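Local coordinates for protein endo-1,4-beta-xylanase (Pseudoalteromonas haloplanktis, PDB 1H12) that hydrolyses internal beta-1,4 linkages of xylan as a cold-adapted family 8 glycoside hydrolase, and probably also acts on beta-1,4-glucans, at residues 326-331 with 335-340. Sequence-based numbering, arbitrary orientation. Where two conformers were deposited one is given.
Sequences EQVYSY and QNRGCA. With XYP (beta-D-xylopyranose), chain B.
Val328 lies across the aliphatic parts of two side chains: CG1 sits 3.8 Å from Gln335 CB, and CG2 meets Arg337 CB at 3.7 Å. The contact belongs to a beta-hairpin, strands 329-330 and 333-334, whose returning arm runs on as a loop beside 326-328 and leads into helix 342-351. With CG1 anti to the backbone N (chi1 178°), each methyl of Val328 gets its own neighbour, and Trp277 of the adjoining strand touches all three side chains. The backbones join at two places: Gln335 N donates to Val328 O (3.0 Å), and Gln327 N to Gly338 O at 2.9 Å. The extended chain of Glu326 (chi2 -174°) runs past Gly338 O and carries OE1 to Asn336 N, which gives it a weak bond (3.0 Å); OE2 makes a salt bridge with Lys322 and a hydrogen bond with Asn320. Were Glu326 an alanine, Lys322 would probably lose this salt-bridge mate and the loop at Asn336 be less firmly held. Gln327 lines the pocket of the bound xylopyranose; Cys339, turned away from 326-331, is joined to Cys324 by a disulfide. One water links the segments, donating to Glu326 OE1 and Val328 O and accepting from Arg337 N at 2.9 Å.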
ATOM      1  N   GLU A 326      -8.247 -17.932  -4.806  1.00  8.76           N
ATOM      2  CA  GLU A 326      -8.174 -17.780  -3.384  1.00  8.59           C
ATOM      3  C   GLU A 326      -7.207 -16.693  -2.917  1.00  8.36           C
ATOM      4  O   GLU A 326      -6.441 -16.128  -3.679  1.00  8.87           O
ATOM      5  CB  GLU A 326      -7.843 -19.124  -2.739  1.00  9.38           C
ATOM      6  CG  GLU A 326      -8.923 -20.166  -2.898  1.00 10.12           C
ATOM      7  CD  GLU A 326      -8.679 -21.459  -2.146  1.00 10.65           C
ATOM      8  OE1 GLU A 326      -7.743 -21.553  -1.339  1.00 11.24           O
ATOM      9  OE2 GLU A 326      -9.449 -22.421  -2.424  1.00 11.99           O
ATOM     10  N   GLN A 327      -7.244 -16.457  -1.605  1.00  8.79           N
ATOM     11  CA  GLN A 327      -6.440 -15.443  -0.952  1.00  8.66           C
ATOM     12  C   GLN A 327      -5.007 -15.829  -0.723  1.00  8.83           C
ATOM     13  O   GLN A 327      -4.157 -14.914  -0.594  1.00  9.41           O
ATOM     14  CB  GLN A 327      -7.086 -15.094   0.404  0.50 10.06           C
ATOM     15  CG  GLN A 327      -8.432 -14.390   0.221  0.50 11.90           C
ATOM     16  CD  GLN A 327      -9.018 -13.764   1.478  0.50 15.39           C
ATOM     17  OE1 GLN A 327      -8.673 -14.100   2.588  0.50 19.64           O
ATOM     18  NE2 GLN A 327      -9.901 -12.808   1.270  0.50 18.33           N
ATOM     19  N   VAL A 328      -4.701 -17.102  -0.632  1.00  8.48           N
ATOM     20  CA  VAL A 328      -3.358 -17.569  -0.294  1.00  8.39           C
ATOM     21  C   VAL A 328      -2.946 -18.755  -1.172  1.00  8.11           C
ATOM     22  O   VAL A 328      -3.659 -19.774  -1.270  1.00  9.26           O
ATOM     23  CB  VAL A 328      -3.229 -17.962   1.166  1.00  9.11           C
ATOM     24  CG1 VAL A 328      -1.828 -18.483   1.488  1.00 10.27           C
ATOM     25  CG2 VAL A 328      -3.567 -16.823   2.093  1.00 10.17           C
ATOM     26  N   TYR A 329      -1.833 -18.611  -1.847  1.00  8.64           N
ATOM     27  CA  TYR A 329      -1.207 -19.702  -2.649  1.00  9.08           C
ATOM     28  C   TYR A 329       0.204 -19.907  -2.167  1.00  8.66           C
ATOM     29  O   TYR A 329       0.875 -18.972  -1.744  1.00  9.64           O
ATOM     30  CB  TYR A 329      -1.209 -19.372  -4.157  1.00  8.96           C
ATOM     31  CG  TYR A 329      -2.595 -19.469  -4.753  1.00  8.52           C
ATOM     32  CD1 TYR A 329      -3.471 -18.401  -4.729  1.00  8.74           C
ATOM     33  CD2 TYR A 329      -3.018 -20.645  -5.306  1.00  8.83           C
ATOM     34  CE1 TYR A 329      -4.757 -18.533  -5.216  1.00  9.19           C
ATOM     35  CE2 TYR A 329      -4.330 -20.800  -5.770  1.00  8.70           C
ATOM     36  CZ  TYR A 329      -5.194 -19.748  -5.706  1.00  8.94           C
ATOM     37  OH  TYR A 329      -6.522 -19.854  -6.116  1.00  9.83           O
ATOM     38  N   SER A 330       0.714 -21.141  -2.308  1.00  9.02           N
ATOM     39  CA  SER A 330       2.109 -21.444  -2.039  1.00  9.22           C
ATOM     40  C   SER A 330       2.574 -22.427  -3.096  1.00  9.45           C
ATOM     41  O   SER A 330       1.936 -23.463  -3.303  1.00  9.93           O
ATOM     42  CB  SER A 330       2.271 -22.089  -0.661  1.00 10.41           C
ATOM     43  OG  SER A 330       3.625 -22.305  -0.385  1.00 12.45           O
ATOM     44  N   TYR A 331       3.618 -22.091  -3.826  1.00  9.51           N
ATOM     45  CA  TYR A 331       4.089 -22.934  -4.919  1.00 10.23           C
ATOM     46  C   TYR A 331       2.992 -23.258  -5.915  1.00 10.72           C
ATOM     47  O   TYR A 331       2.928 -24.379  -6.464  1.00 11.77           O
ATOM     48  CB  TYR A 331       4.743 -24.190  -4.395  1.00 11.76           C
ATOM     49  CG  TYR A 331       5.972 -24.004  -3.551  1.00 10.40           C
ATOM     50  CD1 TYR A 331       7.103 -23.391  -4.030  1.00 12.48           C
ATOM     51  CD2 TYR A 331       6.014 -24.460  -2.253  1.00 12.36           C
ATOM     52  CE1 TYR A 331       8.269 -23.336  -3.264  1.00 13.32           C
ATOM     53  CE2 TYR A 331       7.157 -24.377  -1.471  1.00 13.47           C
ATOM     54  CZ  TYR A 331       8.255 -23.813  -1.988  1.00 13.74           C
ATOM     55  OH  TYR A 331       9.449 -23.763  -1.280  1.00 17.81           O
ATOM     56  N   GLN A 335      -4.112 -22.676  -0.592  1.00 11.29           N
ATOM     57  CA  GLN A 335      -3.965 -22.995   0.818  1.00 11.65           C
ATOM     58  C   GLN A 335      -5.273 -23.018   1.600  1.00 13.00           C
ATOM     59  O   GLN A 335      -5.237 -23.132   2.815  1.00 14.81           O
ATOM     60  CB  GLN A 335      -2.930 -22.101   1.469  1.00 12.71           C
ATOM     61  CG  GLN A 335      -1.560 -22.212   0.863  1.00 12.13           C
ATOM     62  CD  GLN A 335      -0.993 -23.606   0.937  1.00 13.43           C
ATOM     63  OE1 GLN A 335      -0.738 -24.130   2.030  1.00 16.34           O
ATOM     64  NE2 GLN A 335      -0.762 -24.217  -0.218  1.00 13.74           N
ATOM     65  N   ASN A 336      -6.409 -22.946   0.929  1.00 12.52           N
ATOM     66  CA  ASN A 336      -7.725 -23.058   1.572  1.00 13.59           C
ATOM     67  C   ASN A 336      -7.968 -21.957   2.613  1.00 13.53           C
ATOM     68  O   ASN A 336      -8.565 -22.185   3.659  1.00 16.12           O
ATOM     69  CB  ASN A 336      -7.945 -24.455   2.135  1.00 15.37           C
ATOM     70  CG  ASN A 336      -9.387 -24.751   2.355  1.00 20.48           C
ATOM     71  OD1 ASN A 336     -10.300 -24.212   1.664  1.00 22.03           O
ATOM     72  ND2 ASN A 336      -9.658 -25.609   3.389  1.00 24.92           N
ATOM     73  N   ARG A 337      -7.561 -20.743   2.291  1.00 12.30           N
ATOM     74  CA  ARG A 337      -7.772 -19.549   3.128  1.00 12.66           C
ATOM     75  C   ARG A 337      -8.814 -18.606   2.575  1.00 12.74           C
ATOM     76  O   ARG A 337      -8.776 -17.397   2.853  1.00 14.46           O
ATOM     77  CB  ARG A 337      -6.444 -18.837   3.387  1.00 13.29           C
ATOM     78  CG  ARG A 337      -5.401 -19.702   4.040  1.00 16.01           C
ATOM     79  CD  ARG A 337      -5.823 -20.142   5.374  1.00 22.94           C
ATOM     80  NE  ARG A 337      -4.754 -20.874   6.044  1.00 33.25           N
ATOM     81  CZ  ARG A 337      -3.876 -20.345   6.856  1.00 35.11           C
ATOM     82  NH1 ARG A 337      -3.818 -18.966   7.012  1.00 33.40           N
ATOM     83  NH2 ARG A 337      -3.023 -21.235   7.439  1.00 34.84           N
ATOM     84  N   GLY A 338      -9.737 -19.137   1.769  1.00 12.41           N
ATOM     85  CA  GLY A 338     -10.892 -18.408   1.333  1.00 12.45           C
ATOM     86  C   GLY A 338     -10.797 -17.857  -0.068  1.00 10.95           C
ATOM     87  O   GLY A 338      -9.698 -17.532  -0.551  1.00 10.88           O
ATOM     88  N   CYS A 339     -11.937 -17.721  -0.698  1.00 10.20           N
ATOM     89  CA  CYS A 339     -12.044 -17.023  -1.932  1.00 10.37           C
ATOM     90  C   CYS A 339     -11.559 -15.588  -1.797  1.00  9.76           C
ATOM     91  O   CYS A 339     -11.720 -14.957  -0.766  1.00 10.84           O
ATOM     92  CB  CYS A 339     -13.473 -17.009  -2.488  1.00 10.48           C
ATOM     93  SG  CYS A 339     -14.063 -18.612  -3.084  1.00 12.61           S
ATOM     94  N   ALA A 340     -11.020 -15.043  -2.884  1.00  9.96           N
ATOM     95  CA  ALA A 340     -10.589 -13.652  -2.902  1.00 10.19           C
ATOM     96  C   ALA A 340     -11.667 -12.746  -2.381  1.00 11.92           C
ATOM     97  O   ALA A 340     -12.791 -12.755  -2.833  1.00 14.92           O
ATOM     98  CB  ALA A 340     -10.265 -13.232  -4.298  1.00 11.12           C
TER
HETATM   99  O1  XYP B 501     -15.968 -10.863   3.647  0.65 33.23           O
HETATM  100  C1  XYP B 501     -14.913 -11.842   3.621  0.65 32.06           C
HETATM  101  C2  XYP B 501     -13.710 -11.228   3.118  0.65 28.91           C
HETATM  102  C3  XYP B 501     -12.529 -12.125   3.074  0.65 25.34           C
HETATM  103  C4  XYP B 501     -12.495 -13.021   4.323  0.65 29.72           C
HETATM  104  C5  XYP B 501     -13.860 -13.606   4.640  0.65 31.37           C
HETATM  105  O2  XYP B 501     -13.857 -10.592   1.847  0.65 30.33           O
HETATM  106  O3  XYP B 501     -11.326 -11.387   2.872  0.65 19.84           O
HETATM  107  O4  XYP B 501     -11.501 -14.008   4.261  0.65 32.92           O
HETATM  108  O5  XYP B 501     -14.812 -12.539   4.724  0.65 30.28           O
HETATM  109  O   HOH W   1      -6.111 -19.850  -0.035  1.00 10.04           O